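Local coordinates for signal recognition particle 54 kDa protein (Aeropyrum pernix, PDB 7EPK), which is an SRP54-type component of the signal recognition particle, joining a helical bundle, a P-loop nucleotide-binding domain and a helical signal peptide binding domain, at residues 327-332 / 414-419; 378-383 / 389-394; 318-323 / 352-357. All coordinates share one frame; numbering follows the deposited sequence.

Contact 1 (327-332 / 414-419); sequences RTIYRQ and LVYYKN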
ATOM      1  N   ARG A 327      20.056  28.092   3.447  1.00 63.12           N
ATOM      2  CA  ARG A 327      19.463  26.807   3.906  1.00 58.79           C
ATOM      3  C   ARG A 327      18.097  27.097   4.518  1.00 61.97           C
ATOM      4  O   ARG A 327      17.179  26.280   4.296  1.00 67.82           O
ATOM      5  CB  ARG A 327      20.385  26.068   4.873  1.00 59.56           C
ATOM      6  CG  ARG A 327      21.502  25.329   4.154  1.00 66.08           C
ATOM      7  CD  ARG A 327      22.640  24.843   5.035  1.00 64.08           C
ATOM      8  NE  ARG A 327      23.575  24.073   4.234  1.00 61.16           N
ATOM      9  CZ  ARG A 327      24.547  23.338   4.732  1.00 73.05           C
ATOM     10  NH1 ARG A 327      25.324  22.642   3.924  1.00 70.53           N
ATOM     11  NH2 ARG A 327      24.753  23.304   6.039  1.00 87.29           N
ATOM     12  N   THR A 328      17.966  28.229   5.216  1.00 60.54           N
ATOM     13  CA  THR A 328      16.683  28.703   5.800  1.00 56.85           C
ATOM     14  C   THR A 328      15.707  28.947   4.660  1.00 56.36           C
ATOM     15  O   THR A 328      14.621  28.367   4.686  1.00 56.20           O
ATOM     16  CB  THR A 328      16.881  29.979   6.618  1.00 59.45           C
ATOM     17  OG1 THR A 328      17.699  29.647   7.739  1.00 57.02           O
ATOM     18  CG2 THR A 328      15.578  30.594   7.075  1.00 71.94           C
ATOM     19  N   ILE A 329      16.124  29.765   3.691  1.00 61.76           N
ATOM     20  CA  ILE A 329      15.315  30.146   2.490  1.00 63.40           C
ATOM     21  C   ILE A 329      14.959  28.880   1.693  1.00 59.16           C
ATOM     22  O   ILE A 329      13.795  28.733   1.267  1.00 54.27           O
ATOM     23  CB  ILE A 329      16.054  31.182   1.616  1.00 56.15           C
ATOM     24  CG1 ILE A 329      16.365  32.455   2.403  1.00 56.17           C
ATOM     25  CG2 ILE A 329      15.264  31.468   0.347  1.00 51.36           C
ATOM     26  CD1 ILE A 329      16.998  33.543   1.573  1.00 62.30           C
ATOM     27  N   TYR A 330      15.920  27.989   1.490  1.00 53.46           N
ATOM     28  CA  TYR A 330      15.671  26.729   0.759  1.00 58.15           C
ATOM     29  C   TYR A 330      14.569  25.920   1.453  1.00 59.59           C
ATOM     30  O   TYR A 330      13.714  25.382   0.742  1.00 57.41           O
ATOM     31  CB  TYR A 330      16.940  25.894   0.659  1.00 61.06           C
ATOM     32  CG  TYR A 330      16.746  24.674  -0.193  1.00 61.58           C
ATOM     33  CD1 TYR A 330      16.913  24.740  -1.561  1.00 66.87           C
ATOM     34  CD2 TYR A 330      16.353  23.473   0.354  1.00 62.30           C
ATOM     35  CE1 TYR A 330      16.754  23.623  -2.363  1.00 68.85           C
ATOM     36  CE2 TYR A 330      16.179  22.349  -0.434  1.00 66.78           C
ATOM     37  CZ  TYR A 330      16.383  22.419  -1.799  1.00 65.34           C
ATOM     38  OH  TYR A 330      16.233  21.315  -2.591  1.00 64.61           O
ATOM     39  N   ARG A 331      14.609  25.823   2.789  1.00 61.06           N
ATOM     40  CA  ARG A 331      13.639  25.038   3.594  1.00 62.69           C
ATOM     41  C   ARG A 331      12.302  25.776   3.585  1.00 62.91           C
ATOM     42  O   ARG A 331      11.246  25.095   3.520  1.00 62.45           O
ATOM     43  CB  ARG A 331      14.125  24.837   5.035  1.00 71.61           C
ATOM     44  CG  ARG A 331      15.197  23.769   5.190  1.00 81.02           C
ATOM     45  CD  ARG A 331      15.480  23.434   6.647  1.00 92.16           C
ATOM     46  NE  ARG A 331      16.768  22.758   6.793  1.00 96.27           N
ATOM     47  CZ  ARG A 331      17.923  23.355   7.084  1.00 91.71           C
ATOM     48  NH1 ARG A 331      19.036  22.641   7.161  1.00 90.35           N
ATOM     49  NH2 ARG A 331      17.967  24.659   7.302  1.00 94.05           N
ATOM     50  N   GLN A 332      12.372  27.111   3.663  1.00 65.27           N
ATOM     51  CA  GLN A 332      11.214  28.037   3.605  1.00 62.89           C
ATOM     52  C   GLN A 332      10.469  27.831   2.283  1.00 56.68           C
ATOM     53  O   GLN A 332       9.258  27.641   2.337  1.00 51.04           O
ATOM     54  CB  GLN A 332      11.689  29.479   3.754  1.00 72.94           C
ATOM     55  CG  GLN A 332      10.552  30.491   3.823  1.00 82.77           C
ATOM     56  CD  GLN A 332      11.092  31.895   3.897  1.00 84.97           C
ATOM     57  OE1 GLN A 332      11.829  32.243   4.823  1.00 84.37           O
ATOM     58  NE2 GLN A 332      10.761  32.686   2.887  1.00 83.82           N
ATOM     59  N   LEU A 414      19.241  36.929  -4.089  1.00 69.11           N
ATOM     60  CA  LEU A 414      20.321  37.565  -3.308  1.00 66.92           C
ATOM     61  C   LEU A 414      19.752  38.788  -2.581  1.00 78.86           C
ATOM     62  O   LEU A 414      19.892  38.850  -1.331  1.00 80.23           O
ATOM     63  CB  LEU A 414      21.488  37.873  -4.244  1.00 62.78           C
ATOM     64  CG  LEU A 414      22.638  36.869  -4.148  1.00 69.34           C
ATOM     65  CD1 LEU A 414      22.160  35.429  -4.253  1.00 68.49           C
ATOM     66  CD2 LEU A 414      23.696  37.147  -5.199  1.00 73.67           C
ATOM     67  N   VAL A 415      19.045  39.668  -3.297  1.00 84.04           N
ATOM     68  CA  VAL A 415      18.408  40.882  -2.700  1.00 85.16           C
ATOM     69  C   VAL A 415      17.434  40.414  -1.615  1.00 76.64           C
ATOM     70  O   VAL A 415      17.477  40.998  -0.508  1.00 76.72           O
ATOM     71  CB  VAL A 415      17.711  41.770  -3.753  1.00 90.05           C
ATOM     72  CG1 VAL A 415      16.947  42.932  -3.128  1.00 87.97           C
ATOM     73  CG2 VAL A 415      18.705  42.299  -4.772  1.00 92.76           C
ATOM     74  N   TYR A 416      16.619  39.397  -1.929  1.00 71.75           N
ATOM     75  CA  TYR A 416      15.573  38.818  -1.040  1.00 67.84           C
ATOM     76  C   TYR A 416      16.232  38.451   0.281  1.00 63.66           C
ATOM     77  O   TYR A 416      15.824  38.963   1.355  1.00 59.95           O
ATOM     78  CB  TYR A 416      14.906  37.593  -1.674  1.00 69.48           C
ATOM     79  CG  TYR A 416      13.824  36.957  -0.838  1.00 73.52           C
ATOM     80  CD1 TYR A 416      12.527  37.444  -0.860  1.00 73.66           C
ATOM     81  CD2 TYR A 416      14.094  35.863  -0.028  1.00 71.23           C
ATOM     82  CE1 TYR A 416      11.527  36.868  -0.094  1.00 69.68           C
ATOM     83  CE2 TYR A 416      13.106  35.279   0.744  1.00 71.54           C
ATOM     84  CZ  TYR A 416      11.817  35.780   0.702  1.00 69.36           C
ATOM     85  OH  TYR A 416      10.829  35.218   1.449  1.00 72.17           O
ATOM     86  N   TYR A 417      17.273  37.631   0.178  1.00 60.42           N
ATOM     87  CA  TYR A 417      18.152  37.265   1.312  1.00 59.37           C
ATOM     88  C   TYR A 417      18.522  38.561   2.048  1.00 61.88           C
ATOM     89  O   TYR A 417      18.087  38.713   3.195  1.00 60.65           O
ATOM     90  CB  TYR A 417      19.305  36.399   0.795  1.00 59.59           C
ATOM     91  CG  TYR A 417      20.504  36.330   1.701  1.00 61.26           C
ATOM     92  CD1 TYR A 417      20.556  35.469   2.782  1.00 59.82           C
ATOM     93  CD2 TYR A 417      21.591  37.155   1.482  1.00 66.53           C
ATOM     94  CE1 TYR A 417      21.664  35.432   3.616  1.00 65.57           C
ATOM     95  CE2 TYR A 417      22.706  37.128   2.301  1.00 66.69           C
ATOM     96  CZ  TYR A 417      22.747  36.260   3.368  1.00 62.43           C
ATOM     97  OH  TYR A 417      23.883  36.239   4.119  1.00 60.04           O
ATOM     98  N   LYS A 418      19.224  39.498   1.394  1.00 72.72           N
ATOM     99  CA  LYS A 418      19.711  40.756   2.040  1.00 78.20           C
ATOM    100  C   LYS A 418      18.520  41.525   2.615  1.00 77.33           C
ATOM    101  O   LYS A 418      18.609  41.973   3.772  1.00 75.22           O
ATOM    102  CB  LYS A 418      20.469  41.669   1.070  1.00 79.28           C
ATOM    103  CG  LYS A 418      21.761  41.105   0.484  1.00 88.22           C
ATOM    104  CD  LYS A 418      22.174  41.806  -0.810  1.00 95.05           C
ATOM    105  CE  LYS A 418      23.265  41.112  -1.601  1.00 92.19           C
ATOM    106  NZ  LYS A 418      23.411  41.716  -2.948  1.00 85.68           N
ATOM    107  N   ASN A 419      17.449  41.667   1.834  1.00 80.95           N
ATOM    108  CA  ASN A 419      16.295  42.532   2.190  1.00 91.25           C
ATOM    109  C   ASN A 419      15.632  41.956   3.447  1.00 89.77           C
ATOM    110  O   ASN A 419      15.371  42.737   4.379  1.00100.09           O
ATOM    111  CB  ASN A 419      15.333  42.729   1.012  1.00 97.32           C
ATOM    112  CG  ASN A 419      14.784  44.138   0.943  1.00105.89           C
ATOM    113  OD1 ASN A 419      14.040  44.563   1.824  1.00120.45           O
ATOM    114  ND2 ASN A 419      15.151  44.869  -0.097  1.00113.02           N
TER
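From neighbouring turns of helix 326-337, Q332 reaches Y416, and I329 reaches both Y416 and Y417, on helix 409-423. The Q332 side chain is the longer reach. Its CB heads toward the other helix, and CG, anti to the backbone N (chi1 -175°), carries the extended chain straight outward. Q332 CD arrives 4.1 Å from Y416 OH, and beyond it the amide divides its work. OE1 lies on the side of helix 293-320, where it packs on V319. Q332 NE2 meets Y416 OH at 2.9 Å in a hydrogen bond. The hydroxyl sits in the plane of the amide, where an N-H can find it, but the bond is bent, with an N-H...O angle of 132°. Seen from the tyrosine, NE2 comes in at the ring edge near its plane, and the amide and ring planes are turned 67° apart.

I329 fills the apolar part of the interface. I329 CD1 is the touching atom: it lies 3.8 Å from Y417 CB and 4.0 Å from Y416 CD2, entering the junction where the two tyrosines leave the helix. Isoleucine suits this place, since one methyl can meet the ring edge of Y416 and the CB of Y417. The two helix segments run nearly perpendicular, with axes 11.5 Å apart, a separation that long side chains have to span.

Y416 OH has a second partner in the carbonyl oxygen A362 O, and W373 meets the Y416 ring. Because a carbonyl can only accept, the hydroxyl would give its proton to A362 and take the N-H of Q332. It then probably acts once as donor and once as acceptor, which lets a polar oxygen lie buried between the helices.

Contact 2 (378-383 / 389-394); sequences ESMTYE and EIIDKR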
ATOM      1  N   GLU A 378      20.498  25.100  -5.211  1.00 61.17           N
ATOM      2  CA  GLU A 378      21.048  23.738  -5.434  1.00 61.79           C
ATOM      3  C   GLU A 378      22.353  23.817  -6.240  1.00 61.19           C
ATOM      4  O   GLU A 378      23.152  22.877  -6.124  1.00 63.29           O
ATOM      5  CB  GLU A 378      19.986  22.851  -6.081  1.00 63.16           C
ATOM      6  CG  GLU A 378      18.829  22.507  -5.160  1.00 67.28           C
ATOM      7  CD  GLU A 378      17.671  21.826  -5.859  1.00 67.39           C
ATOM      8  OE1 GLU A 378      16.570  21.757  -5.272  1.00 70.38           O
ATOM      9  OE2 GLU A 378      17.876  21.370  -6.987  1.00 71.81           O
ATOM     10  N   SER A 379      22.577  24.884  -7.018  1.00 74.52           N
ATOM     11  CA  SER A 379      23.754  25.049  -7.928  1.00 77.72           C
ATOM     12  C   SER A 379      24.879  25.848  -7.240  1.00 66.55           C
ATOM     13  O   SER A 379      26.030  25.751  -7.694  1.00 75.33           O
ATOM     14  CB  SER A 379      23.358  25.666  -9.271  1.00 79.41           C
ATOM     15  OG  SER A 379      22.461  24.823  -9.990  1.00 79.53           O
ATOM     16  N   MET A 380      24.582  26.579  -6.165  1.00 53.28           N
ATOM     17  CA  MET A 380      25.602  27.256  -5.327  1.00 49.98           C
ATOM     18  C   MET A 380      26.515  26.207  -4.674  1.00 50.96           C
ATOM     19  O   MET A 380      25.991  25.194  -4.229  1.00 45.57           O
ATOM     20  CB  MET A 380      24.920  28.049  -4.214  1.00 51.29           C
ATOM     21  CG  MET A 380      23.946  29.082  -4.703  1.00 54.89           C
ATOM     22  SD  MET A 380      23.451  30.109  -3.321  1.00 59.32           S
ATOM     23  CE  MET A 380      22.579  31.452  -4.120  1.00 65.82           C
ATOM     24  N   THR A 381      27.822  26.475  -4.557  1.00 54.31           N
ATOM     25  CA  THR A 381      28.796  25.623  -3.811  1.00 49.04           C
ATOM     26  C   THR A 381      28.420  25.613  -2.327  1.00 48.38           C
ATOM     27  O   THR A 381      27.709  26.522  -1.855  1.00 44.99           O
ATOM     28  CB  THR A 381      30.263  26.078  -3.957  1.00 45.03           C
ATOM     29  OG1 THR A 381      30.549  27.188  -3.112  1.00 46.66           O
ATOM     30  CG2 THR A 381      30.651  26.506  -5.352  1.00 44.31           C
ATOM     31  N   TYR A 382      28.926  24.641  -1.585  1.00 53.09           N
ATOM     32  CA  TYR A 382      28.729  24.573  -0.116  1.00 56.59           C
ATOM     33  C   TYR A 382      29.288  25.842   0.534  1.00 49.92           C
ATOM     34  O   TYR A 382      28.716  26.280   1.534  1.00 50.42           O
ATOM     35  CB  TYR A 382      29.361  23.301   0.452  1.00 57.12           C
ATOM     36  CG  TYR A 382      28.656  22.049   0.006  1.00 58.37           C
ATOM     37  CD1 TYR A 382      27.380  21.750   0.457  1.00 63.13           C
ATOM     38  CD2 TYR A 382      29.231  21.206  -0.921  1.00 57.64           C
ATOM     39  CE1 TYR A 382      26.718  20.606   0.032  1.00 71.31           C
ATOM     40  CE2 TYR A 382      28.581  20.070  -1.362  1.00 64.06           C
ATOM     41  CZ  TYR A 382      27.324  19.755  -0.879  1.00 67.96           C
ATOM     42  OH  TYR A 382      26.694  18.624  -1.322  1.00 67.31           O
ATOM     43  N   GLU A 383      30.384  26.373  -0.003  1.00 49.25           N
ATOM     44  CA  GLU A 383      31.028  27.621   0.483  1.00 55.51           C
ATOM     45  C   GLU A 383      30.102  28.802   0.192  1.00 54.03           C
ATOM     46  O   GLU A 383      29.835  29.605   1.098  1.00 56.82           O
ATOM     47  CB  GLU A 383      32.373  27.840  -0.200  1.00 60.73           C
ATOM     48  CG  GLU A 383      33.113  29.068   0.286  1.00 62.05           C
ATOM     49  CD  GLU A 383      34.366  29.345  -0.520  1.00 69.80           C
ATOM     50  OE1 GLU A 383      34.193  29.853  -1.628  1.00 81.90           O
ATOM     51  OE2 GLU A 383      35.503  29.026  -0.063  1.00 63.16           O
ATOM     52  N   GLU A 389      27.485  36.213   0.213  1.00 75.06           N
ATOM     53  CA  GLU A 389      28.106  37.552  -0.040  1.00 80.43           C
ATOM     54  C   GLU A 389      29.358  37.408  -0.918  1.00 80.63           C
ATOM     55  O   GLU A 389      29.719  38.389  -1.593  1.00 89.12           O
ATOM     56  CB  GLU A 389      28.475  38.262   1.269  1.00 83.54           C
ATOM     57  CG  GLU A 389      29.070  37.358   2.351  1.00 84.22           C
ATOM     58  CD  GLU A 389      28.069  36.689   3.294  1.00 86.42           C
ATOM     59  OE1 GLU A 389      26.830  36.873   3.116  1.00 82.94           O
ATOM     60  OE2 GLU A 389      28.523  35.980   4.218  1.00 92.38           O
ATOM     61  N   ILE A 390      29.981  36.227  -0.897  1.00 75.90           N
ATOM     62  CA  ILE A 390      31.141  35.829  -1.747  1.00 69.73           C
ATOM     63  C   ILE A 390      30.738  35.891  -3.219  1.00 65.37           C
ATOM     64  O   ILE A 390      31.642  36.081  -4.033  1.00 71.74           O
ATOM     65  CB  ILE A 390      31.648  34.428  -1.317  1.00 82.22           C
ATOM     66  CG1 ILE A 390      32.786  34.535  -0.294  1.00 90.43           C
ATOM     67  CG2 ILE A 390      32.034  33.530  -2.490  1.00 79.50           C
ATOM     68  CD1 ILE A 390      33.881  35.528  -0.662  1.00100.18           C
ATOM     69  N   ILE A 391      29.448  35.723  -3.529  1.00 67.71           N
ATOM     70  CA  ILE A 391      28.901  35.583  -4.915  1.00 71.67           C
ATOM     71  C   ILE A 391      29.102  36.902  -5.660  1.00 78.83           C
ATOM     72  O   ILE A 391      28.310  37.831  -5.434  1.00 80.18           O
ATOM     73  CB  ILE A 391      27.417  35.158  -4.908  1.00 71.19           C
ATOM     74  CG1 ILE A 391      27.231  33.771  -4.284  1.00 71.40           C
ATOM     75  CG2 ILE A 391      26.841  35.228  -6.313  1.00 73.41           C
ATOM     76  CD1 ILE A 391      25.795  33.271  -4.243  1.00 71.73           C
ATOM     77  N   ASP A 392      30.137  36.948  -6.506  1.00 93.46           N
ATOM     78  CA  ASP A 392      30.499  38.057  -7.429  1.00 85.00           C
ATOM     79  C   ASP A 392      29.736  37.829  -8.737  1.00 85.35           C
ATOM     80  O   ASP A 392      28.712  37.107  -8.695  1.00 73.03           O
ATOM     81  CB  ASP A 392      32.020  38.113  -7.645  1.00 84.08           C
ATOM     82  CG  ASP A 392      32.583  36.907  -8.387  1.00 85.58           C
ATOM     83  OD1 ASP A 392      31.840  36.318  -9.221  1.00 72.96           O
ATOM     84  OD2 ASP A 392      33.753  36.548  -8.117  1.00 86.57           O
ATOM     85  N   LYS A 393      30.246  38.382  -9.845  1.00 92.11           N
ATOM     86  CA  LYS A 393      29.617  38.332 -11.192  1.00 94.89           C
ATOM     87  C   LYS A 393      29.898  36.977 -11.844  1.00 91.37           C
ATOM     88  O   LYS A 393      28.959  36.422 -12.464  1.00 88.74           O
ATOM     89  CB  LYS A 393      30.135  39.480 -12.064  1.00 99.56           C
ATOM     90  CG  LYS A 393      29.304  40.757 -12.007  1.00105.45           C
ATOM     91  CD  LYS A 393      27.819  40.550 -12.318  1.00111.37           C
ATOM     92  CE  LYS A 393      27.554  39.802 -13.611  1.00106.75           C
ATOM     93  NZ  LYS A 393      26.177  40.026 -14.114  1.00100.96           N
ATOM     94  N   ARG A 394      31.142  36.497 -11.708  1.00 90.11           N
ATOM     95  CA  ARG A 394      31.641  35.199 -12.242  1.00 91.99           C
ATOM     96  C   ARG A 394      30.823  34.048 -11.645  1.00 95.54           C
ATOM     97  O   ARG A 394      30.388  33.168 -12.420  1.00 90.21           O
ATOM     98  CB  ARG A 394      33.124  35.000 -11.905  1.00 91.59           C
ATOM     99  CG  ARG A 394      33.659  33.633 -12.303  1.00 90.02           C
ATOM    100  CD  ARG A 394      35.086  33.412 -11.858  1.00 96.76           C
ATOM    101  NE  ARG A 394      35.563  32.102 -12.283  1.00102.51           N
ATOM    102  CZ  ARG A 394      35.937  31.787 -13.523  1.00107.36           C
ATOM    103  NH1 ARG A 394      35.896  32.686 -14.495  1.00111.31           N
ATOM    104  NH2 ARG A 394      36.350  30.561 -13.792  1.00107.14           N
TER
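M380 and I391 meet at about a right angle, the thioether chain of one running across the end of the other. M380 starts out beside the contact rather than aimed at it. With CG anti to the carbonyl carbon (chi1 -58°) and the rest of the chain extended, however, its end is brought over to the isoleucine. There the terminal methyl M380 CE lies 3.7 Å from I391 CD1, and M380 SD stands 4.0 Å from the same methyl. The CB of I391 is aimed at the other segment, and its end methyl CD1 meets both atoms. Methionine suits the place because it is unbranched and flexible enough to reach from a turn, while isoleucine offers a compact apolar end. L414 of helix 409-423 packs on both, so the pair is buried as part of a larger apolar cluster.

At the margin the contact is looser. I390 also points toward the other segment, and I390 CG2 comes 4.4 Å from E383 OE1. The glutamate is suited to this solvent-facing edge, where its carboxylate has a long, weak ion pair with R395.

Each segment also contains the start of a helix. T381 is the N-cap of helix 382-386, its OG1 accepting the backbone N-H of E384. D392 plays the same part for helix 393-402, with OD1 bonded to the N of R395. Threonine and aspartate fit because a short oxygen-bearing side chain can reach back to an N-H left over at a helix start. Two N-capped helix starts joined by an apolar contact fit the compact, all-helical signal peptide binding domain of the SRP54 family.

Contact 3 (318-323 / 352-357); sequences DVLKGR and ASMLAS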
ATOM      1  N   ASP A 318      12.963  31.341  12.267  1.00103.75           N
ATOM      2  CA  ASP A 318      14.440  31.402  12.052  1.00100.38           C
ATOM      3  C   ASP A 318      14.822  32.728  11.383  1.00 91.30           C
ATOM      4  O   ASP A 318      15.972  33.149  11.535  1.00105.77           O
ATOM      5  CB  ASP A 318      14.985  30.214  11.238  1.00 96.94           C
ATOM      6  CG  ASP A 318      15.982  29.332  11.986  1.00103.26           C
ATOM      7  OD1 ASP A 318      16.615  29.840  12.943  1.00110.13           O
ATOM      8  OD2 ASP A 318      16.138  28.140  11.601  1.00 93.12           O
ATOM      9  N   VAL A 319      13.908  33.355  10.650  1.00 84.77           N
ATOM     10  CA  VAL A 319      14.115  34.719  10.084  1.00 86.40           C
ATOM     11  C   VAL A 319      13.959  35.723  11.229  1.00 95.42           C
ATOM     12  O   VAL A 319      14.912  36.476  11.469  1.00105.37           O
ATOM     13  CB  VAL A 319      13.140  35.003   8.927  1.00 91.32           C
ATOM     14  CG1 VAL A 319      12.972  36.487   8.652  1.00 91.50           C
ATOM     15  CG2 VAL A 319      13.560  34.272   7.664  1.00 99.30           C
ATOM     16  N   LEU A 320      12.817  35.688  11.929  1.00 99.86           N
ATOM     17  CA  LEU A 320      12.422  36.664  12.985  1.00 95.10           C
ATOM     18  C   LEU A 320      13.455  36.676  14.116  1.00 94.33           C
ATOM     19  O   LEU A 320      13.581  37.728  14.762  1.00101.67           O
ATOM     20  CB  LEU A 320      11.031  36.322  13.532  1.00 96.21           C
ATOM     21  CG  LEU A 320       9.857  36.418  12.547  1.00 99.39           C
ATOM     22  CD1 LEU A 320       8.525  36.420  13.286  1.00 95.83           C
ATOM     23  CD2 LEU A 320       9.952  37.648  11.658  1.00 98.66           C
ATOM     24  N   LYS A 321      14.157  35.563  14.359  1.00 90.93           N
ATOM     25  CA  LYS A 321      15.307  35.516  15.303  1.00 92.18           C
ATOM     26  C   LYS A 321      16.590  35.871  14.534  1.00 92.77           C
ATOM     27  O   LYS A 321      17.685  35.672  15.110  1.00 92.70           O
ATOM     28  CB  LYS A 321      15.363  34.170  16.043  1.00100.63           C
ATOM     29  CG  LYS A 321      16.097  33.011  15.366  1.00101.11           C
ATOM     30  CD  LYS A 321      16.430  31.826  16.288  1.00101.15           C
ATOM     31  CE  LYS A 321      17.341  32.156  17.458  1.00 96.39           C
ATOM     32  NZ  LYS A 321      18.693  32.602  17.033  1.00 99.40           N
ATOM     33  N   GLY A 322      16.456  36.351  13.283  1.00 93.24           N
ATOM     34  CA  GLY A 322      17.513  36.988  12.466  1.00 94.57           C
ATOM     35  C   GLY A 322      18.537  36.012  11.904  1.00102.69           C
ATOM     36  O   GLY A 322      19.595  36.497  11.461  1.00118.02           O
ATOM     37  N   ARG A 323      18.234  34.706  11.878  1.00104.57           N
ATOM     38  CA  ARG A 323      19.203  33.610  11.577  1.00101.57           C
ATOM     39  C   ARG A 323      19.142  33.245  10.088  1.00 92.78           C
ATOM     40  O   ARG A 323      19.681  32.188   9.736  1.00102.64           O
ATOM     41  CB  ARG A 323      18.926  32.367  12.438  1.00105.76           C
ATOM     42  CG  ARG A 323      19.539  32.399  13.833  1.00119.95           C
ATOM     43  CD  ARG A 323      21.042  32.144  13.867  1.00130.97           C
ATOM     44  NE  ARG A 323      21.456  31.444  15.089  1.00132.04           N
ATOM     45  CZ  ARG A 323      21.901  30.180  15.161  1.00124.79           C
ATOM     46  NH1 ARG A 323      22.024  29.430  14.076  1.00117.16           N
ATOM     47  NH2 ARG A 323      22.234  29.667  16.335  1.00118.03           N
ATOM     48  N   ALA A 352       5.045  33.174  10.621  1.00139.63           N
ATOM     49  CA  ALA A 352       4.501  33.476   9.271  1.00150.05           C
ATOM     50  C   ALA A 352       3.452  34.604   9.312  1.00156.12           C
ATOM     51  O   ALA A 352       3.378  35.367   8.320  1.00152.45           O
ATOM     52  CB  ALA A 352       3.925  32.224   8.655  1.00144.49           C
ATOM     53  N   SER A 353       2.650  34.692  10.381  1.00151.59           N
ATOM     54  CA  SER A 353       1.670  35.787  10.609  1.00141.07           C
ATOM     55  C   SER A 353       2.427  37.117  10.622  1.00132.69           C
ATOM     56  O   SER A 353       2.138  37.966   9.760  1.00115.79           O
ATOM     57  CB  SER A 353       0.885  35.581  11.888  1.00150.40           C
ATOM     58  OG  SER A 353       0.072  36.707  12.191  1.00148.32           O
ATOM     59  N   MET A 354       3.391  37.246  11.544  1.00134.60           N
ATOM     60  CA  MET A 354       4.157  38.494  11.812  1.00138.88           C
ATOM     61  C   MET A 354       5.199  38.733  10.712  1.00149.05           C
ATOM     62  O   MET A 354       5.508  39.905  10.463  1.00159.25           O
ATOM     63  CB  MET A 354       4.872  38.433  13.164  1.00130.10           C
ATOM     64  CG  MET A 354       5.200  39.802  13.723  1.00123.70           C
ATOM     65  SD  MET A 354       5.955  39.688  15.359  1.00135.42           S
ATOM     66  CE  MET A 354       7.613  40.285  15.026  1.00132.88           C
ATOM     67  N   LEU A 355       5.730  37.668  10.098  1.00166.50           N
ATOM     68  CA  LEU A 355       6.737  37.744   9.002  1.00159.79           C
ATOM     69  C   LEU A 355       6.140  38.550   7.844  1.00149.19           C
ATOM     70  O   LEU A 355       6.815  39.487   7.373  1.00155.29           O
ATOM     71  CB  LEU A 355       7.112  36.330   8.537  1.00169.20           C
ATOM     72  CG  LEU A 355       8.490  36.140   7.889  1.00168.62           C
ATOM     73  CD1 LEU A 355       8.384  35.215   6.687  1.00166.89           C
ATOM     74  CD2 LEU A 355       9.145  37.452   7.471  1.00163.87           C
ATOM     75  N   ALA A 356       4.922  38.189   7.425  1.00142.39           N
ATOM     76  CA  ALA A 356       4.146  38.861   6.356  1.00148.00           C
ATOM     77  C   ALA A 356       3.671  40.249   6.821  1.00152.27           C
ATOM     78  O   ALA A 356       3.470  41.110   5.933  1.00149.51           O
ATOM     79  CB  ALA A 356       2.989  37.986   5.929  1.00148.94           C
ATOM     80  N   SER A 357       3.513  40.469   8.141  1.00145.65           N
ATOM     81  CA  SER A 357       3.049  41.744   8.767  1.00128.58           C
ATOM     82  C   SER A 357       4.170  42.802   8.808  1.00126.55           C
ATOM     83  O   SER A 357       3.865  43.936   9.222  1.00129.00           O
ATOM     84  CB  SER A 357       2.469  41.510  10.148  1.00118.67           C
ATOM     85  OG  SER A 357       3.480  41.548  11.146  1.00112.65           O
TER
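The backbone N of R323 reaches back to D318 O, a hydrogen bond of 2.8 Å that closes helix 293-320 in a Schellman motif. G322 is the C-prime residue and has a positive phi of 75°, a backbone shape that glycine adopts readily for want of a side chain. The companion contact from G322 N to V319 O is expected of the motif but is doubtful in detail here. This turn ends the long helix just after V319 and L320, the two residues that face helix 350-356.

Those two share the packing with M354 and L355. L320 buries the most surface here and carries the contact with both branches of its isobutyl end. L320 CD1 lies 4.2 Å from M354 CB, so it is the base of the methionine and not its sulfur that is touched. L320 CD2 comes equally near to L355 CA, resting against the backbone of the helix. A leucine is apt at this point, since its forked end can straddle two consecutive residues. L320 and M354 meet aslant, whereas V319 and L355 cross at about a right angle.

In V319 the branch CG1 stands opposite the backbone N (chi1 160°), which turns V319 CG1 to L355 CD2 at 4.1 Å. Short, beta-branched valine is fitting at this buried position, where I324, M424 and L420 also lie against it. L420, on helix 409-423, packs on L355 as well, so the inner half of the contact joins three helices. M354 lies at the exposed margin. L320 CD2 and L355 CD2 approach to 4.3 Å, methyl against methyl.

In the fold
The three contacts lie nearly in a row, with contact 1 in the middle: its centre is about 13 Å from that of contact 2 and 12 Å from that of contact 3, which are about 25 Å from each other. Along the chain, contact 3 opens first and interleaves with contact 1, while contact 2 falls wholly between the segments of contact 1. Helix 409-423 runs through the group: L414 packs on contact 2, and L420 reaches contact 3. Y330-E378 and Y417-E389 also link contacts 1 and 2. All lie about 40 Å from the chain centre; through their shared helices they join the signal peptide binding domain with the end of helix 293-320.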